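PDB 3LHO: putative hydrolase, which probably acts as an iron(II)-dependent dioxygenase of the 2-oxoadipate dioxygenase/decarboxylase family, with nickel bound in this crystal. Local coordinates for residues 52-57 and 80-85; 64-69 and 90-95; 181-186 and 191-196. All blocks are in the same frame, centred on the assembly; numbering follows the deposited sequence. Where two conformers were deposited one is given.

Contact 1. Residues 52-57 and 80-85; sequences VNLSVL and IAKHFE
Leu54, in the first turn of helix 54-62, lays its two methyl groups on strand 79-85, so the contact is a helix packed on the face of the mixed sheet in a fold of the glyoxalase clan. CD1 of Leu54 rests 3.9 Å from Ala81 CA, over the backbone, since the Ala81 methyl leaves on the other face. The same Leu54 CD1 is 4.0 Å from Lys82 CG. Leu54 CD2 lies 3.9 Å from Lys82 CD, and the two side chains cross obliquely. CG of Leu54 stands anti to the backbone N (chi1 -156°), which carries the fork out from the helix to the strand. Ile80 adds a looser contact, its carbonyl O near Leu54 CD1.

Charge enters only beyond the aliphatic part of Lys82. Its chain bends at chi3 and chi4, and NZ forms salt bridges with Asp68 and Asp71 of strand 67-74, so the methylenes serve the helix while the ammonium ties two strands together.

Polar bonds fix the helix start. Asn53 is the N-cap: Asn53 OD1 accepts from Val56 N at 3.1 Å, with a weak second bond from Ser55 N. From outside the two segments, Glu98 of strand 93-99 holds Leu54 N.

A separate polar pair lies on the far face of the strand, where His83 NE2 gives a nearly straight bond (169°) to Glu85 OE2, 2.8 Å long and in the imidazole plane.

Phe84 points to the helix side again, and there Leu54 CD2 meets the ring at its edge, near the ring plane, 4.3 Å from Phe84 CZ.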
# COMPACT_ATOMS: atom_id res chain seq x y z
N VAL A 52 10.07 -1.27 -14.15
CA VAL A 52 9.16 -1.52 -13.02
C VAL A 52 8.36 -0.27 -12.65
O VAL A 52 7.85 -0.18 -11.56
CB VAL A 52 9.93 -2.01 -11.73
CG1 VAL A 52 10.59 -3.34 -11.96
CG2 VAL A 52 10.96 -1.03 -11.26
N ASN A 53 8.20 0.66 -13.58
CA ASN A 53 7.62 1.96 -13.24
C ASN A 53 6.11 1.90 -12.95
O ASN A 53 5.50 0.85 -13.00
CB ASN A 53 8.01 3.01 -14.29
CG ASN A 53 7.32 2.84 -15.58
OD1 ASN A 53 6.28 2.16 -15.69
ND2 ASN A 53 7.83 3.53 -16.60
N LEU A 54 5.55 3.03 -12.54
CA LEU A 54 4.14 3.12 -12.18
C LEU A 54 3.25 2.41 -13.25
O LEU A 54 2.40 1.58 -12.89
CB LEU A 54 3.77 4.62 -12.00
CG LEU A 54 2.57 4.92 -11.12
CD1 LEU A 54 2.54 6.40 -10.82
CD2 LEU A 54 1.28 4.45 -11.81
N SER A 55 3.55 2.64 -14.53
CA SER A 55 2.72 2.21 -15.65
C SER A 55 2.79 0.69 -15.74
O SER A 55 1.80 0.07 -16.06
CB SER A 55 3.19 2.83 -16.95
OG SER A 55 3.02 4.26 -16.83
N VAL A 56 3.94 0.13 -15.40
CA VAL A 56 4.08 -1.35 -15.45
C VAL A 56 3.18 -2.05 -14.41
O VAL A 56 2.52 -3.10 -14.69
CB VAL A 56 5.53 -1.73 -15.21
CG1 VAL A 56 5.68 -3.24 -15.09
CG2 VAL A 56 6.38 -1.20 -16.37
N LEU A 57 3.16 -1.51 -13.18
CA LEU A 57 2.31 -2.04 -12.14
C LEU A 57 0.86 -1.79 -12.51
O LEU A 57 0.02 -2.65 -12.29
CB LEU A 57 2.61 -1.40 -10.77
CG LEU A 57 3.78 -2.01 -9.96
CD1 LEU A 57 5.16 -1.78 -10.58
CD2 LEU A 57 3.76 -1.53 -8.52
N ILE A 80 5.69 10.52 -7.26
CA ILE A 80 4.47 10.79 -8.01
C ILE A 80 3.55 9.59 -7.86
O ILE A 80 3.96 8.45 -7.57
CB ILE A 80 4.69 11.17 -9.49
CG1 ILE A 80 5.38 10.04 -10.26
CG2 ILE A 80 5.47 12.51 -9.58
CD1 ILE A 80 5.12 10.09 -11.78
N ALA A 81 2.26 9.84 -8.01
CA ALA A 81 1.34 8.71 -7.87
C ALA A 81 0.11 8.94 -8.71
O ALA A 81 -0.18 10.08 -9.20
CB ALA A 81 0.95 8.50 -6.39
N LYS A 82 -0.65 7.87 -8.86
CA LYS A 82 -1.96 7.92 -9.52
C LYS A 82 -2.87 6.96 -8.76
O LYS A 82 -2.37 6.00 -8.09
CB LYS A 82 -1.87 7.43 -10.98
CG LYS A 82 -0.87 8.14 -11.94
CD LYS A 82 -0.72 7.40 -13.31
CE LYS A 82 -1.91 7.54 -14.22
NZ LYS A 82 -2.22 8.96 -14.65
N HIS A 83 -4.18 7.20 -8.86
CA HIS A 83 -5.15 6.23 -8.41
C HIS A 83 -6.06 5.83 -9.56
O HIS A 83 -6.25 6.59 -10.52
CB HIS A 83 -5.90 6.70 -7.13
CG HIS A 83 -7.24 7.30 -7.36
ND1 HIS A 83 -7.45 8.67 -7.46
CD2 HIS A 83 -8.46 6.72 -7.48
CE1 HIS A 83 -8.75 8.89 -7.65
NE2 HIS A 83 -9.38 7.72 -7.66
N PHE A 84 -6.55 4.58 -9.45
CA PHE A 84 -7.38 3.91 -10.43
C PHE A 84 -8.67 3.43 -9.77
O PHE A 84 -8.66 2.99 -8.61
CB PHE A 84 -6.63 2.72 -11.07
CG PHE A 84 -5.31 3.10 -11.67
CD1 PHE A 84 -4.18 3.27 -10.84
CD2 PHE A 84 -5.18 3.33 -13.03
CE1 PHE A 84 -2.98 3.67 -11.36
CE2 PHE A 84 -3.95 3.73 -13.58
CZ PHE A 84 -2.84 3.89 -12.74
N GLU A 85 -9.77 3.50 -10.54
CA GLU A 85 -11.10 3.11 -10.11
C GLU A 85 -11.71 2.07 -11.06
O GLU A 85 -11.45 2.10 -12.28
CB GLU A 85 -12.02 4.33 -10.09
CG GLU A 85 -11.62 5.33 -9.01
CD GLU A 85 -12.46 6.59 -9.01
OE1 GLU A 85 -13.48 6.65 -9.74
OE2 GLU A 85 -12.06 7.53 -8.28

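Contact 2. Residues 64-69 and 90-95; sequences IGYVDS and KQPKVF
Tyr66 reaches across to Pro92 and Val94, and one hydrogen bond with a patch of packing makes up the contact. It joins the starts of two strands of the mixed sheet across the intervening strand 79-85, in a fold of the glyoxalase clan. The polar part is the phenol: Tyr66 OH donates to Pro92 O over 2.6 Å, a short bond. The hydroxyl lies in the plane of that carbonyl, with a C=O...donor angle of 147°, and the carbonyl oxygen in turn sits at the edge of the ring, in its plane. Both residues are buried, so the bond probably offsets the cost of placing the hydroxyl and the carbonyl there. It also ties the loop just before strand 93-99 to the residue just before strand 67-74.

The apolar part is carried by Val94. Val94 CG2, anti to the carbonyl carbon, comes to 3.5 Å from Tyr66 CE2 and meets the ring obliquely, the two side chains crossing at about a right angle. Nearer the phenol end, Gln91 CB lies 3.5 Å from Tyr66 OH. The Gln91 chain then folds at chi2 (-61°) and brings its amide round at 78° to the tyrosine ring, where NE2 bonds to Asn7. Beside it, Pro92 CD approaches Tyr66 OH at 3.8 Å.

Tyr66 spans strand 79-85 on one face, touching Phe84; His86 also meets the tyrosine ring edge-to-face. Helix 6-20 packs over the same place, with Phe10 touching both Tyr66 and Pro92, while Pro92 and Val94 also reach Asn39 and Ile42 of strand 39-47.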
# COMPACT_ATOMS: atom_id res chain seq x y z
N ILE A 64 -7.87 -5.33 -16.46
CA ILE A 64 -9.08 -5.97 -15.98
C ILE A 64 -10.15 -4.93 -15.57
O ILE A 64 -10.99 -5.18 -14.68
CB ILE A 64 -8.80 -6.92 -14.80
CG1 ILE A 64 -8.06 -6.20 -13.64
CG2 ILE A 64 -7.96 -8.13 -15.27
CD1 ILE A 64 -7.90 -7.03 -12.43
N GLY A 65 -10.07 -3.74 -16.16
CA GLY A 65 -11.13 -2.75 -16.03
C GLY A 65 -10.91 -1.49 -15.24
O GLY A 65 -11.76 -0.63 -15.27
N TYR A 66 -9.78 -1.37 -14.53
CA TYR A 66 -9.50 -0.12 -13.82
C TYR A 66 -9.24 1.01 -14.77
O TYR A 66 -8.65 0.84 -15.84
CB TYR A 66 -8.33 -0.30 -12.82
CG TYR A 66 -8.74 -0.95 -11.52
CD1 TYR A 66 -8.88 -2.34 -11.38
CD2 TYR A 66 -9.05 -0.16 -10.42
CE1 TYR A 66 -9.31 -2.91 -10.13
CE2 TYR A 66 -9.45 -0.71 -9.20
CZ TYR A 66 -9.61 -2.08 -9.06
OH TYR A 66 -10.04 -2.53 -7.81
N VAL A 67 -9.62 2.19 -14.36
CA VAL A 67 -9.49 3.39 -15.16
C VAL A 67 -8.69 4.41 -14.37
O VAL A 67 -8.94 4.60 -13.19
CB VAL A 67 -10.87 3.97 -15.49
CG1 VAL A 67 -10.74 5.29 -16.27
CG2 VAL A 67 -11.73 2.92 -16.27
N ASP A 68 -7.75 5.05 -15.05
CA ASP A 68 -6.97 6.15 -14.52
C ASP A 68 -7.89 7.25 -14.03
O ASP A 68 -8.68 7.76 -14.81
CB ASP A 68 -6.06 6.64 -15.66
CG ASP A 68 -5.11 7.70 -15.23
OD1 ASP A 68 -5.15 8.14 -14.03
OD2 ASP A 68 -4.31 8.10 -16.09
N SER A 69 -7.81 7.61 -12.75
CA SER A 69 -8.78 8.48 -12.10
C SER A 69 -8.18 9.63 -11.30
O SER A 69 -8.93 10.40 -10.73
CB SER A 69 -9.70 7.65 -11.17
OG SER A 69 -10.45 6.68 -11.91
N LYS A 90 -17.79 -2.05 -5.28
CA LYS A 90 -17.27 -2.94 -4.24
C LYS A 90 -15.74 -3.12 -4.31
O LYS A 90 -15.13 -3.55 -3.35
CB LYS A 90 -17.88 -4.34 -4.35
CG LYS A 90 -19.38 -4.40 -4.04
CD LYS A 90 -19.85 -5.85 -3.88
CE LYS A 90 -21.37 -5.97 -3.69
NZ LYS A 90 -22.16 -5.83 -4.96
N GLN A 91 -15.15 -2.85 -5.48
CA GLN A 91 -13.74 -3.08 -5.68
C GLN A 91 -12.95 -1.91 -5.12
O GLN A 91 -13.41 -0.77 -5.13
CB GLN A 91 -13.42 -3.36 -7.16
CG GLN A 91 -14.11 -4.61 -7.75
CD GLN A 91 -13.71 -5.88 -7.06
OE1 GLN A 91 -12.65 -5.96 -6.42
NE2 GLN A 91 -14.55 -6.88 -7.15
N PRO A 92 -11.78 -2.20 -4.56
CA PRO A 92 -11.01 -1.13 -4.00
C PRO A 92 -10.47 -0.15 -5.05
O PRO A 92 -10.18 -0.54 -6.18
CB PRO A 92 -9.85 -1.88 -3.31
CG PRO A 92 -9.79 -3.20 -3.94
CD PRO A 92 -11.19 -3.53 -4.30
N LYS A 93 -10.28 1.11 -4.69
CA LYS A 93 -9.42 1.94 -5.45
C LYS A 93 -8.00 1.41 -5.33
O LYS A 93 -7.63 0.83 -4.33
CB LYS A 93 -9.43 3.41 -4.94
CG LYS A 93 -10.79 4.06 -4.97
CD LYS A 93 -10.67 5.47 -4.41
CE LYS A 93 -11.98 6.02 -3.96
NZ LYS A 93 -12.36 5.36 -2.68
N VAL A 94 -7.19 1.69 -6.34
CA VAL A 94 -5.82 1.28 -6.42
C VAL A 94 -4.92 2.52 -6.52
O VAL A 94 -5.00 3.31 -7.44
CB VAL A 94 -5.59 0.30 -7.60
CG1 VAL A 94 -4.07 0.00 -7.76
CG2 VAL A 94 -6.44 -0.96 -7.38
N PHE A 95 -4.11 2.68 -5.49
CA PHE A 95 -3.20 3.79 -5.38
C PHE A 95 -1.79 3.25 -5.66
O PHE A 95 -1.33 2.30 -4.96
CB PHE A 95 -3.27 4.34 -3.98
CG PHE A 95 -2.47 5.59 -3.79
CD1 PHE A 95 -2.96 6.83 -4.18
CD2 PHE A 95 -1.19 5.50 -3.20
CE1 PHE A 95 -2.19 8.01 -4.01
CE2 PHE A 95 -0.41 6.63 -3.01
CZ PHE A 95 -0.92 7.92 -3.42

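Contact 3. Residues 181-186 and 191-196; sequences DVNQAL and FVLNSS
Phe191 opens the second segment with a backbone bond to Leu186: Phe191 N donates to Leu186 O over 3.1 Å, with an N-H...acceptor angle of 160°. The bond runs back from a residue five places on and closes the turn at the helix end. The same Leu186 O lies near the plane of the phenylalanine ring, at its edge, 3.7 Å from Phe191 CD2. CG of Phe191 is anti to the carbonyl carbon (chi1 -65°), which turns the ring toward helix 22-32, where it touches Lys26 and Ile27, with the Leu186 carbonyl at its edge. A tetraethylene glycol, probably from the crystallisation liquor, lies about 4 Å from this side chain.

Val192 turns its side chain off the helix and, in the conformer given, packs on Met214, its backbone also bonded to that residue. The topology is a helix followed by a short turn: the chain turns back past helix 179-188, touching it at Phe191 and Leu193, and then leaves toward strand 208-212, an edge strand of the mixed sheet.

Leu193 faces the helix, and its two methyls divide the work. Leu193 CD1 sits over a face of the Asn183 amide, 3.6 Å from Asn183 CG, while Asn183 OD1 is engaged by Ser211. Leu193 CD2 meets Leu186 CD1 at 3.8 Å, the two leucines crossing at about a right angle; Leu186 also touches Ile27 and Leu30 of helix 22-32. Cutting Leu193 back to an alanine removes both methyls and is likely to leave a gap between the Asn183 amide face and Leu186 CD1, which they now fill.

At Asn194 the backbone pairs with Ser212, and in the conformer given Asn194 OD1 accepts from Ser196 N at 3.1 Å, an Asx turn with the donor well above the plane of the amide carbonyl.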
# COMPACT_ATOMS: atom_id res chain seq x y z
N ASP A 181 -15.40 5.30 16.42
CA ASP A 181 -16.02 4.10 16.96
C ASP A 181 -15.29 2.86 16.49
O ASP A 181 -15.15 1.91 17.24
CB ASP A 181 -17.49 4.05 16.58
CG ASP A 181 -18.28 5.19 17.22
OD1 ASP A 181 -18.06 5.45 18.42
OD2 ASP A 181 -19.07 5.84 16.51
N VAL A 182 -14.82 2.86 15.25
CA VAL A 182 -13.99 1.72 14.78
C VAL A 182 -12.71 1.64 15.60
O VAL A 182 -12.28 0.57 16.04
CB VAL A 182 -13.64 1.87 13.29
CG1 VAL A 182 -12.65 0.77 12.83
CG2 VAL A 182 -14.94 1.86 12.45
N ASN A 183 -12.08 2.79 15.79
CA ASN A 183 -10.84 2.87 16.57
C ASN A 183 -11.03 2.34 17.98
O ASN A 183 -10.16 1.62 18.51
CB ASN A 183 -10.29 4.31 16.59
CG ASN A 183 -9.59 4.68 15.29
OD1 ASN A 183 -9.41 3.84 14.39
ND2 ASN A 183 -9.16 5.95 15.18
N GLN A 184 -12.17 2.65 18.58
CA GLN A 184 -12.44 2.20 19.95
C GLN A 184 -12.59 0.67 19.98
O GLN A 184 -12.02 0.03 20.86
CB GLN A 184 -13.66 2.91 20.54
CG GLN A 184 -13.85 2.75 22.06
CD GLN A 184 -12.58 3.09 22.84
OE1 GLN A 184 -11.92 4.11 22.59
NE2 GLN A 184 -12.21 2.22 23.77
N ALA A 185 -13.30 0.09 19.01
CA ALA A 185 -13.47 -1.38 18.93
C ALA A 185 -12.12 -2.08 18.75
O ALA A 185 -11.91 -3.19 19.25
CB ALA A 185 -14.41 -1.77 17.77
N LEU A 186 -11.24 -1.46 17.98
CA LEU A 186 -9.92 -2.03 17.74
C LEU A 186 -9.11 -2.04 19.04
O LEU A 186 -8.51 -3.04 19.38
CB LEU A 186 -9.17 -1.22 16.69
CG LEU A 186 -9.81 -1.21 15.30
CD1 LEU A 186 -8.96 -0.36 14.37
CD2 LEU A 186 -10.00 -2.64 14.80
N PHE A 191 -5.77 -4.29 19.91
CA PHE A 191 -4.87 -3.79 18.88
C PHE A 191 -4.39 -2.41 19.29
O PHE A 191 -5.11 -1.71 19.97
CB PHE A 191 -5.57 -3.78 17.51
CG PHE A 191 -5.89 -5.15 17.04
CD1 PHE A 191 -4.91 -5.95 16.49
CD2 PHE A 191 -7.14 -5.69 17.26
CE1 PHE A 191 -5.18 -7.24 16.12
CE2 PHE A 191 -7.43 -6.99 16.90
CZ PHE A 191 -6.44 -7.77 16.32
N VAL A 192 -3.17 -2.06 18.90
CA VAL A 192 -2.64 -0.72 19.12
C VAL A 192 -2.60 0.05 17.80
O VAL A 192 -2.21 -0.47 16.75
CB VAL A 192 -1.24 -0.73 19.82
CG1 VAL A 192 -0.24 -1.53 19.04
CG2 VAL A 192 -0.74 0.70 20.05
N LEU A 193 -3.03 1.30 17.88
CA LEU A 193 -3.12 2.17 16.73
C LEU A 193 -1.94 3.09 16.63
O LEU A 193 -1.34 3.43 17.66
CB LEU A 193 -4.38 3.04 16.89
CG LEU A 193 -5.67 2.22 17.05
CD1 LEU A 193 -6.88 3.12 17.08
CD2 LEU A 193 -5.82 1.19 15.92
N ASN A 194 -1.59 3.50 15.42
CA ASN A 194 -0.61 4.57 15.25
C ASN A 194 -1.21 5.85 15.75
O ASN A 194 -2.28 6.27 15.30
CB ASN A 194 -0.19 4.80 13.79
CG ASN A 194 0.77 6.00 13.64
OD1 ASN A 194 1.65 6.21 14.47
ND2 ASN A 194 0.57 6.79 12.60
N SER A 195 -0.54 6.48 16.71
CA SER A 195 -1.05 7.73 17.25
C SER A 195 -0.12 8.91 16.99
O SER A 195 -0.30 9.96 17.58
CB SER A 195 -1.40 7.60 18.74
OG SER A 195 -0.34 7.03 19.47
N SER A 196 0.82 8.77 16.07
CA SER A 196 1.70 9.90 15.76
C SER A 196 0.91 11.13 15.36
O SER A 196 0.75 12.03 16.16
CB SER A 196 2.75 9.56 14.71
OG SER A 196 4.01 9.48 15.35

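All three contacts are largely buried, but they lie at different depths. Contacts 1 and 2 sit on the sheet nearer the chain centre, about 12 and 14 Å from it; contact 3 is further out, at about 19 Å, on the opposite side of the centre from contact 1. Contacts 1 and 2 adjoin, with centres about 11 Å apart, and share the sheet: strand 79-85 lies between the strands of contact 2, and Glu85 O probably accepts a hydrogen bond from Val67 N. Contact 3 stands apart, its nearest atoms about 16 Å from contact 2. Across the segments, contact 1 is purely packing, contact 2 adds a side-chain hydrogen bond, and contact 3 a main-chain one.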